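Local structure of peroxisomal acyl-coenzyme A oxidase 1 (1W07) at residues Arg80-Glu83 with Glu84-Gly87; Gln207-Leu211 with Glu212-Pro216; Tyr355-Val358 with Thr359-Ala363. The protein catalyses the FAD-dependent, oxygen-consuming desaturation of long- and medium-chain acyl-CoAs to 2-trans-enoyl-CoAs in peroxisomes, releasing hydrogen peroxide. The protein carries 1 engineered substitution. All coordinates share one frame; numbering follows the deposited sequence.

Contact 1: Arg80-Glu83 with Glu84-Gly87; sequences RLNE and EEAG
Asn82 and Glu85 form a capping box at the start of helix 83-93, each side chain bonded to the other's backbone nitrogen. The first bond of the box runs from Glu85 N to Asn82 OD1, 2.7 Å with 169° at the hydrogen, and the donor is tilted from the plane of the amide carbonyl. It is made possible by the first torsion of Asn82 (chi1 56°), which places CG between the backbone N and the carbonyl carbon and brings OD1 to Glu85 N, three residues on. The return bond, Asn82 N to Glu85 OE2, is also 2.7 Å and nearly straight at 172°; OE2 is met on its anti side, somewhat out of the carboxylate plane. The two side chains cross at about a right angle, with the amide and carboxylate planes turned moderately against each other.

Backbone bonds continue the pattern into the helix: Ala86 N donates to Asn82 O and Gly87 N to Glu83 O, both at 3.0 Å.

Apolar contact is modest. Leu81 CB rests on Glu85 CB at 3.7 Å, and Leu81 CD2 approaches the carboxylate of Glu85. Beyond the box, Glu85 OE1 makes a salt bridge to Arg37, and Glu85 also packs on Val34 and Ile38, tying the helix start to helix 29-43.

Arg80, with positive phi, is the C-prime residue of a Schellman motif closing the preceding helix, with Leu81 N bonded to Ile76 O and Arg80 N to Ile77 O; one helix stops and the next starts within a few residues. On the solvent side a water joins the two segments, accepting from Asn82 ND2 at 3.2 Å and donating to Glu84 OE1 at 2.7 Å.

Contact 2: Gln207-Leu211 with Glu212-Pro216; sequences QLRSL and EDHSP
Arg209 reaches across to His214 and Pro216 within the loop between strands 197-207 and 220-224, where the chain reverses direction, with an Asx turn at Asp213 in the returning part. A single beta bridge pairs Arg209 with Pro216. The arginine runs extended to NE, its CB and CG both passing His214 O at 3.5 Å. Its CD lies over the centre of one face of the His214 ring, 3.4 Å from the centroid and 12° off the normal, a CH-pi contact. The guanidinium beyond is 13° from parallel to that ring; NH1 gives a weak bond to His214 O, which lies at the guanidinium's edge, and passes Pro216 CG at 3.6 Å. NE2 of the imidazole is hydrogen-bonded to Lys181 O, ND1 meets a water that donates to Ser210 O, and the ring stacks with Tyr647 of the second subunit, so the loop belongs to the dimer interface.

Ser210 holds the turn: its N donates to Ser215 O (2.9 Å, 170°), and its OG accepts from Glu212 N at 2.9 Å. Asp213 OD1 receives both Ser215 N, at 3.0 Å from above the carboxylate plane, and Ser215 OG, at 2.8 Å on the syn side; the two donors arrive from the same face.

Contact 3: Tyr355-Val358 with Thr359-Ala363; sequences YTDV and TERLA
Thr359 folds back on Tyr355 one turn earlier in helix 328-363, in the C-alpha1 domain, and the contact consists of i to i+4 pairs along that helix. Its close-packed part centres on Tyr355 O, which accepts twice: from Thr359 N at 2.9 Å and from Thr359 OG1 at 2.7 Å. These donors approach from opposite faces of the carbonyl plane, the hydroxyl 38° above it. With OG1 beside its own backbone N (chi1 -63°), the hydroxyl reaches back to that carbonyl and at the same time sits 3.3 Å above the Tyr355 ring, offset toward the rim near CE1. The ring also meets that of Tyr283 at an oblique angle, which ties this helix to helix 278-309.

On the buried side Val358 and Leu362 lie alongside, pointing the same way, with CG1 and CD1 3.7 Å apart; Leu362 continues onto Leu276 and Phe367.

Toward solvent, Glu360 lies alongside Thr356. The charged ends of Asp357 and Arg361 are loosely joined, the arginine bent at its third torsion and its guanidinium well tilted from the carboxylate. NH1 of that guanidinium forms a salt bridge with Asp366 OD2, the stronger partner. The salt bridge to Asp357 rests on one weak, bent hydrogen bond, Arg361 NE to Asp357 OD1, 3.1 Å with 130° at the hydrogen.

Overall arrangement
The three contacts follow one another along the chain, in the N-terminal, middle and C-alpha1 parts of the acyl-CoA oxidase. None touches another. Centres of contacts 1 and 3 are 25 Å apart, those of contacts 1 and 2 are 29 Å apart, and those of contacts 2 and 3 are 39 Å apart. Contact 1 lies where the loop after helix 58-78 enters helix 83-93, and contact 3 lies in helix 328-363, whereas contact 2 is a loop joining strands 197-207 and 220-224. The Leu208 side chain of that loop lies about 11 Å from FAD. Contact 2 takes part in the dimer interface, while contacts 1 and 3 are touched by no other chain of the homodimer.

Contact 1: Arg80-Glu83 with Glu84-Gly87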
ATOM      1  N   ARG B  80      27.559  20.287  22.087  1.00 39.57           N
ATOM      2  CA  ARG B  80      27.045  21.648  22.232  1.00 39.55           C
ATOM      3  C   ARG B  80      26.232  22.061  21.015  1.00 41.37           C
ATOM      4  O   ARG B  80      26.392  23.169  20.497  1.00 41.50           O
ATOM      5  CB  ARG B  80      28.216  22.613  22.417  1.00 40.43           C
ATOM      6  CG  ARG B  80      29.216  22.128  23.450  1.00 40.01           C
ATOM      7  CD  ARG B  80      30.645  22.509  23.099  1.00 36.83           C
ATOM      8  NE  ARG B  80      31.591  21.666  23.833  1.00 34.61           N
ATOM      9  CZ  ARG B  80      32.913  21.805  23.802  1.00 34.19           C
ATOM     10  NH1 ARG B  80      33.473  22.770  23.081  1.00 32.48           N
ATOM     11  NH2 ARG B  80      33.678  20.975  24.497  1.00 32.09           N
ATOM     12  N   LEU B  81      25.351  21.171  20.564  1.00 39.73           N
ATOM     13  CA  LEU B  81      24.518  21.431  19.393  1.00 36.51           C
ATOM     14  C   LEU B  81      23.368  22.382  19.716  1.00 35.96           C
ATOM     15  O   LEU B  81      22.793  22.326  20.802  1.00 34.29           O
ATOM     16  CB  LEU B  81      23.955  20.112  18.856  1.00 35.08           C
ATOM     17  CG  LEU B  81      24.927  18.965  18.569  1.00 33.49           C
ATOM     18  CD1 LEU B  81      24.147  17.736  18.121  1.00 28.70           C
ATOM     19  CD2 LEU B  81      25.937  19.376  17.505  1.00 33.92           C
ATOM     20  N   ASN B  82      23.036  23.255  18.770  1.00 36.06           N
ATOM     21  CA  ASN B  82      21.931  24.182  18.967  1.00 36.44           C
ATOM     22  C   ASN B  82      20.615  23.461  18.692  1.00 37.84           C
ATOM     23  O   ASN B  82      20.604  22.259  18.420  1.00 34.74           O
ATOM     24  CB  ASN B  82      22.064  25.398  18.046  1.00 39.07           C
ATOM     25  CG  ASN B  82      22.167  25.018  16.585  1.00 41.18           C
ATOM     26  OD1 ASN B  82      21.287  24.352  16.037  1.00 40.42           O
ATOM     27  ND2 ASN B  82      23.244  25.450  15.941  1.00 41.10           N
ATOM     28  N   GLU B  83      19.505  24.189  18.753  1.00 37.08           N
ATOM     29  CA  GLU B  83      18.208  23.568  18.534  1.00 36.42           C
ATOM     30  C   GLU B  83      18.059  23.008  17.127  1.00 35.80           C
ATOM     31  O   GLU B  83      17.508  21.923  16.946  1.00 36.26           O
ATOM     32  CB  GLU B  83      17.085  24.564  18.818  1.00 36.47           C
ATOM     33  CG  GLU B  83      15.702  23.933  18.845  1.00 39.70           C
ATOM     34  CD  GLU B  83      14.625  24.925  19.215  1.00 42.03           C
ATOM     35  OE1 GLU B  83      14.409  25.878  18.438  1.00 43.94           O
ATOM     36  OE2 GLU B  83      14.000  24.762  20.286  1.00 45.21           O
ATOM     37  N   GLU B  84      18.553  23.740  16.133  1.00 35.70           N
ATOM     38  CA  GLU B  84      18.461  23.290  14.752  1.00 34.55           C
ATOM     39  C   GLU B  84      19.207  21.973  14.573  1.00 34.44           C
ATOM     40  O   GLU B  84      18.659  20.999  14.053  1.00 34.29           O
ATOM     41  CB  GLU B  84      19.040  24.351  13.815  1.00 39.35           C
ATOM     42  CG  GLU B  84      19.000  23.976  12.344  1.00 42.56           C
ATOM     43  CD  GLU B  84      19.535  25.069  11.443  1.00 47.56           C
ATOM     44  OE1 GLU B  84      20.739  25.397  11.533  1.00 48.00           O
ATOM     45  OE2 GLU B  84      18.744  25.606  10.639  1.00 50.74           O
ATOM     46  N   GLU B  85      20.458  21.941  15.021  1.00 33.18           N
ATOM     47  CA  GLU B  85      21.277  20.742  14.904  1.00 33.46           C
ATOM     48  C   GLU B  85      20.643  19.564  15.634  1.00 29.84           C
ATOM     49  O   GLU B  85      20.650  18.450  15.129  1.00 29.16           O
ATOM     50  CB  GLU B  85      22.683  21.004  15.453  1.00 33.17           C
ATOM     51  CG  GLU B  85      23.406  22.139  14.755  1.00 35.75           C
ATOM     52  CD  GLU B  85      24.674  22.558  15.485  1.00 36.46           C
ATOM     53  OE1 GLU B  85      25.777  22.283  14.975  1.00 36.14           O
ATOM     54  OE2 GLU B  85      24.552  23.152  16.573  1.00 35.04           O
ATOM     55  N   ALA B  86      20.104  19.814  16.823  1.00 28.49           N
ATOM     56  CA  ALA B  86      19.463  18.759  17.600  1.00 27.73           C
ATOM     57  C   ALA B  86      18.300  18.155  16.806  1.00 28.21           C
ATOM     58  O   ALA B  86      18.106  16.934  16.797  1.00 28.07           O
ATOM     59  CB  ALA B  86      18.968  19.309  18.933  1.00 28.61           C
ATOM     60  N   GLY B  87      17.531  19.013  16.141  1.00 27.96           N
ATOM     61  CA  GLY B  87      16.416  18.549  15.329  1.00 24.99           C
ATOM     62  C   GLY B  87      16.918  17.678  14.190  1.00 24.34           C
ATOM     63  O   GLY B  87      16.359  16.611  13.919  1.00 23.32           O
TER
HETATM   64  O   HOH W   1      23.072  25.798  12.805  1.00 40.05           O

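Contact 2: Gln207-Leu211 with Glu212-Pro216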
ATOM      1  N   GLN B 207      -0.010  14.390  35.838  1.00 24.98           N
ATOM      2  CA  GLN B 207       1.168  13.562  36.076  1.00 25.78           C
ATOM      3  C   GLN B 207       0.694  12.120  36.049  1.00 25.28           C
ATOM      4  O   GLN B 207      -0.273  11.763  36.723  1.00 24.12           O
ATOM      5  CB  GLN B 207       1.810  13.888  37.430  1.00 26.93           C
ATOM      6  CG  GLN B 207       2.930  12.930  37.808  1.00 26.66           C
ATOM      7  CD  GLN B 207       3.777  13.419  38.975  1.00 31.84           C
ATOM      8  OE1 GLN B 207       3.385  14.322  39.713  1.00 29.72           O
ATOM      9  NE2 GLN B 207       4.945  12.814  39.144  1.00 27.68           N
ATOM     10  N   LEU B 208       1.389  11.304  35.265  1.00 22.30           N
ATOM     11  CA  LEU B 208       1.050   9.904  35.084  1.00 23.07           C
ATOM     12  C   LEU B 208       1.896   8.959  35.927  1.00 21.54           C
ATOM     13  O   LEU B 208       1.387   7.983  36.483  1.00 21.74           O
ATOM     14  CB  LEU B 208       1.204   9.538  33.598  1.00 20.23           C
ATOM     15  CG  LEU B 208       0.490  10.468  32.609  1.00 22.80           C
ATOM     16  CD1 LEU B 208       0.832  10.066  31.165  1.00 22.36           C
ATOM     17  CD2 LEU B 208      -1.023  10.423  32.854  1.00 22.39           C
ATOM     18  N   ARG B 209       3.190   9.253  36.007  1.00 22.45           N
ATOM     19  CA  ARG B 209       4.111   8.409  36.744  1.00 23.74           C
ATOM     20  C   ARG B 209       4.991   9.185  37.711  1.00 24.22           C
ATOM     21  O   ARG B 209       5.321  10.352  37.495  1.00 21.21           O
ATOM     22  CB  ARG B 209       5.026   7.648  35.783  1.00 22.84           C
ATOM     23  CG  ARG B 209       4.319   6.704  34.820  1.00 22.80           C
ATOM     24  CD  ARG B 209       5.322   6.122  33.821  1.00 23.61           C
ATOM     25  NE  ARG B 209       4.672   5.343  32.771  1.00 25.59           N
ATOM     26  CZ  ARG B 209       4.296   4.076  32.891  1.00 30.23           C
ATOM     27  NH1 ARG B 209       4.505   3.413  34.024  1.00 32.17           N
ATOM     28  NH2 ARG B 209       3.702   3.469  31.869  1.00 31.52           N
ATOM     29  N   SER B 210       5.395   8.508  38.774  1.00 24.80           N
ATOM     30  CA  SER B 210       6.257   9.094  39.781  1.00 26.12           C
ATOM     31  C   SER B 210       7.623   9.389  39.190  1.00 26.04           C
ATOM     32  O   SER B 210       8.132   8.620  38.383  1.00 25.26           O
ATOM     33  CB  SER B 210       6.397   8.130  40.956  1.00 28.06           C
ATOM     34  OG  SER B 210       7.635   8.317  41.602  1.00 30.75           O
ATOM     35  N   LEU B 211       8.216  10.505  39.604  1.00 27.12           N
ATOM     36  CA  LEU B 211       9.537  10.880  39.123  1.00 28.38           C
ATOM     37  C   LEU B 211      10.639  10.205  39.940  1.00 30.15           C
ATOM     38  O   LEU B 211      11.818  10.501  39.753  1.00 28.72           O
ATOM     39  CB  LEU B 211       9.712  12.401  39.182  1.00 31.19           C
ATOM     40  CG  LEU B 211       8.768  13.226  38.298  1.00 36.19           C
ATOM     41  CD1 LEU B 211       8.960  14.706  38.596  1.00 34.53           C
ATOM     42  CD2 LEU B 211       9.034  12.929  36.822  1.00 34.39           C
ATOM     43  N   GLU B 212      10.272   9.299  40.846  1.00 31.57           N
ATOM     44  CA  GLU B 212      11.284   8.618  41.647  1.00 33.23           C
ATOM     45  C   GLU B 212      11.488   7.159  41.244  1.00 31.10           C
ATOM     46  O   GLU B 212      12.614   6.661  41.233  1.00 32.94           O
ATOM     47  CB  GLU B 212      10.951   8.710  43.141  1.00 36.78           C
ATOM     48  CG  GLU B 212       9.781   7.862  43.577  1.00 42.48           C
ATOM     49  CD  GLU B 212       9.760   7.644  45.073  1.00 45.76           C
ATOM     50  OE1 GLU B 212      10.729   7.056  45.606  1.00 46.72           O
ATOM     51  OE2 GLU B 212       8.775   8.059  45.718  1.00 47.50           O
ATOM     52  N   ASP B 213      10.406   6.469  40.906  1.00 32.71           N
ATOM     53  CA  ASP B 213      10.509   5.075  40.497  1.00 31.53           C
ATOM     54  C   ASP B 213       9.659   4.728  39.260  1.00 30.29           C
ATOM     55  O   ASP B 213       9.475   3.556  38.942  1.00 31.53           O
ATOM     56  CB  ASP B 213      10.149   4.154  41.672  1.00 29.60           C
ATOM     57  CG  ASP B 213       8.736   4.360  42.156  1.00 33.56           C
ATOM     58  OD1 ASP B 213       7.979   5.108  41.494  1.00 32.94           O
ATOM     59  OD2 ASP B 213       8.373   3.771  43.196  1.00 33.09           O
ATOM     60  N   HIS B 214       9.143   5.749  38.576  1.00 29.03           N
ATOM     61  CA  HIS B 214       8.349   5.566  37.364  1.00 25.51           C
ATOM     62  C   HIS B 214       7.026   4.810  37.562  1.00 29.72           C
ATOM     63  O   HIS B 214       6.338   4.480  36.591  1.00 23.95           O
ATOM     64  CB  HIS B 214       9.183   4.836  36.307  1.00 25.23           C
ATOM     65  CG  HIS B 214       8.892   5.265  34.898  1.00 26.44           C
ATOM     66  ND1 HIS B 214       8.992   6.575  34.482  1.00 20.29           N
ATOM     67  CD2 HIS B 214       8.558   4.548  33.799  1.00 22.24           C
ATOM     68  CE1 HIS B 214       8.731   6.648  33.188  1.00 22.37           C
ATOM     69  NE2 HIS B 214       8.469   5.430  32.748  1.00 23.12           N
ATOM     70  N   SER B 215       6.660   4.541  38.813  1.00 27.51           N
ATOM     71  CA  SER B 215       5.422   3.828  39.075  1.00 27.74           C
ATOM     72  C   SER B 215       4.219   4.722  38.780  1.00 26.30           C
ATOM     73  O   SER B 215       4.225   5.922  39.064  1.00 26.72           O
ATOM     74  CB  SER B 215       5.380   3.351  40.533  1.00 28.30           C
ATOM     75  OG  SER B 215       5.225   4.441  41.420  1.00 36.53           O
ATOM     76  N   PRO B 216       3.174   4.150  38.165  1.00 24.28           N
ATOM     77  CA  PRO B 216       1.965   4.895  37.826  1.00 25.65           C
ATOM     78  C   PRO B 216       1.341   5.502  39.080  1.00 28.74           C
ATOM     79  O   PRO B 216       1.226   4.822  40.098  1.00 26.38           O
ATOM     80  CB  PRO B 216       1.070   3.826  37.212  1.00 25.09           C
ATOM     81  CG  PRO B 216       2.050   2.920  36.562  1.00 27.01           C
ATOM     82  CD  PRO B 216       3.117   2.785  37.615  1.00 24.30           C
TER
HETATM   83  O   HOH W   2      10.049   8.469  36.353  1.00 21.39           O
HETATM   84  O   HOH W   3       6.567   8.662  44.002  1.00 45.62           O

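Contact 3: Tyr355-Val358 with Thr359-Ala363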
ATOM      1  N   TYR B 355       2.893  29.913   7.129  1.00 35.25           N
ATOM      2  CA  TYR B 355       2.856  29.745   8.572  1.00 35.52           C
ATOM      3  C   TYR B 355       3.211  31.052   9.258  1.00 36.04           C
ATOM      4  O   TYR B 355       2.493  31.514  10.144  1.00 36.47           O
ATOM      5  CB  TYR B 355       3.843  28.675   9.019  1.00 35.26           C
ATOM      6  CG  TYR B 355       4.137  28.750  10.501  1.00 35.95           C
ATOM      7  CD1 TYR B 355       3.148  28.462  11.436  1.00 34.09           C
ATOM      8  CD2 TYR B 355       5.392  29.132  10.966  1.00 37.59           C
ATOM      9  CE1 TYR B 355       3.397  28.547  12.799  1.00 38.12           C
ATOM     10  CE2 TYR B 355       5.661  29.228  12.335  1.00 39.06           C
ATOM     11  CZ  TYR B 355       4.650  28.932  13.246  1.00 37.97           C
ATOM     12  OH  TYR B 355       4.870  29.027  14.600  1.00 40.52           O
ATOM     13  N   THR B 356       4.333  31.638   8.851  1.00 37.92           N
ATOM     14  CA  THR B 356       4.797  32.905   9.408  1.00 39.15           C
ATOM     15  C   THR B 356       3.755  33.999   9.173  1.00 39.51           C
ATOM     16  O   THR B 356       3.237  34.589  10.117  1.00 41.91           O
ATOM     17  CB  THR B 356       6.105  33.351   8.741  1.00 40.59           C
ATOM     18  OG1 THR B 356       7.051  32.274   8.761  1.00 44.45           O
ATOM     19  CG2 THR B 356       6.687  34.538   9.477  1.00 41.45           C
ATOM     20  N   ASP B 357       3.455  34.264   7.905  1.00 38.86           N
ATOM     21  CA  ASP B 357       2.484  35.291   7.548  1.00 38.78           C
ATOM     22  C   ASP B 357       1.223  35.210   8.407  1.00 38.99           C
ATOM     23  O   ASP B 357       0.790  36.214   8.972  1.00 40.73           O
ATOM     24  CB  ASP B 357       2.112  35.177   6.067  1.00 37.69           C
ATOM     25  CG  ASP B 357       1.280  36.354   5.579  1.00 40.26           C
ATOM     26  OD1 ASP B 357       0.051  36.196   5.389  1.00 36.65           O
ATOM     27  OD2 ASP B 357       1.861  37.444   5.387  1.00 40.59           O
ATOM     28  N   VAL B 358       0.640  34.016   8.506  1.00 38.72           N
ATOM     29  CA  VAL B 358      -0.575  33.820   9.293  1.00 38.77           C
ATOM     30  C   VAL B 358      -0.307  34.107  10.765  1.00 39.06           C
ATOM     31  O   VAL B 358      -1.122  34.725  11.447  1.00 39.06           O
ATOM     32  CB  VAL B 358      -1.123  32.374   9.151  1.00 38.34           C
ATOM     33  CG1 VAL B 358      -2.380  32.211   9.977  1.00 40.05           C
ATOM     34  CG2 VAL B 358      -1.449  32.082   7.709  1.00 37.56           C
ATOM     35  N   THR B 359       0.845  33.660  11.247  1.00 39.74           N
ATOM     36  CA  THR B 359       1.232  33.874  12.632  1.00 42.55           C
ATOM     37  C   THR B 359       1.404  35.367  12.920  1.00 43.05           C
ATOM     38  O   THR B 359       0.958  35.874  13.955  1.00 44.51           O
ATOM     39  CB  THR B 359       2.554  33.137  12.950  1.00 42.41           C
ATOM     40  OG1 THR B 359       2.360  31.728  12.798  1.00 44.10           O
ATOM     41  CG2 THR B 359       3.008  33.431  14.367  1.00 44.76           C
ATOM     42  N   GLU B 360       2.052  36.070  11.996  1.00 43.54           N
ATOM     43  CA  GLU B 360       2.284  37.503  12.138  1.00 44.04           C
ATOM     44  C   GLU B 360       0.959  38.241  12.278  1.00 44.43           C
ATOM     45  O   GLU B 360       0.663  38.813  13.329  1.00 46.06           O
ATOM     46  CB  GLU B 360       3.009  38.052  10.915  1.00 42.67           C
ATOM     47  CG  GLU B 360       4.225  37.267  10.473  1.00 43.42           C
ATOM     48  CD  GLU B 360       5.450  37.565  11.292  1.00 42.74           C
ATOM     49  OE1 GLU B 360       6.556  37.492  10.719  1.00 39.74           O
ATOM     50  OE2 GLU B 360       5.314  37.862  12.499  1.00 45.06           O
ATOM     51  N   ARG B 361       0.169  38.230  11.208  1.00 45.17           N
ATOM     52  CA  ARG B 361      -1.123  38.905  11.199  1.00 45.74           C
ATOM     53  C   ARG B 361      -1.985  38.483  12.372  1.00 45.69           C
ATOM     54  O   ARG B 361      -2.733  39.289  12.922  1.00 45.76           O
ATOM     55  CB  ARG B 361      -1.858  38.628   9.884  1.00 44.83           C
ATOM     56  CG  ARG B 361      -1.985  37.162   9.567  1.00 45.71           C
ATOM     57  CD  ARG B 361      -2.626  36.975   8.213  1.00 46.86           C
ATOM     58  NE  ARG B 361      -1.942  37.738   7.170  1.00 46.89           N
ATOM     59  CZ  ARG B 361      -2.534  38.665   6.423  1.00 46.73           C
ATOM     60  NH1 ARG B 361      -3.818  38.943   6.609  1.00 46.57           N
ATOM     61  NH2 ARG B 361      -1.852  39.304   5.483  1.00 42.74           N
ATOM     62  N   LEU B 362      -1.881  37.216  12.753  1.00 46.10           N
ATOM     63  CA  LEU B 362      -2.657  36.686  13.873  1.00 47.15           C
ATOM     64  C   LEU B 362      -2.267  37.374  15.180  1.00 47.06           C
ATOM     65  O   LEU B 362      -3.078  37.484  16.102  1.00 45.74           O
ATOM     66  CB  LEU B 362      -2.438  35.175  14.003  1.00 46.74           C
ATOM     67  CG  LEU B 362      -3.639  34.288  13.651  1.00 47.24           C
ATOM     68  CD1 LEU B 362      -4.098  34.578  12.232  1.00 44.94           C
ATOM     69  CD2 LEU B 362      -3.262  32.821  13.806  1.00 45.90           C
ATOM     70  N   ALA B 363      -1.022  37.830  15.253  1.00 46.50           N
ATOM     71  CA  ALA B 363      -0.524  38.510  16.441  1.00 46.62           C
ATOM     72  C   ALA B 363      -1.088  39.931  16.488  1.00 47.06           C
ATOM     73  O   ALA B 363      -1.011  40.611  17.515  1.00 48.59           O
ATOM     74  CB  ALA B 363       0.999  38.540  16.422  1.00 45.39           C
TER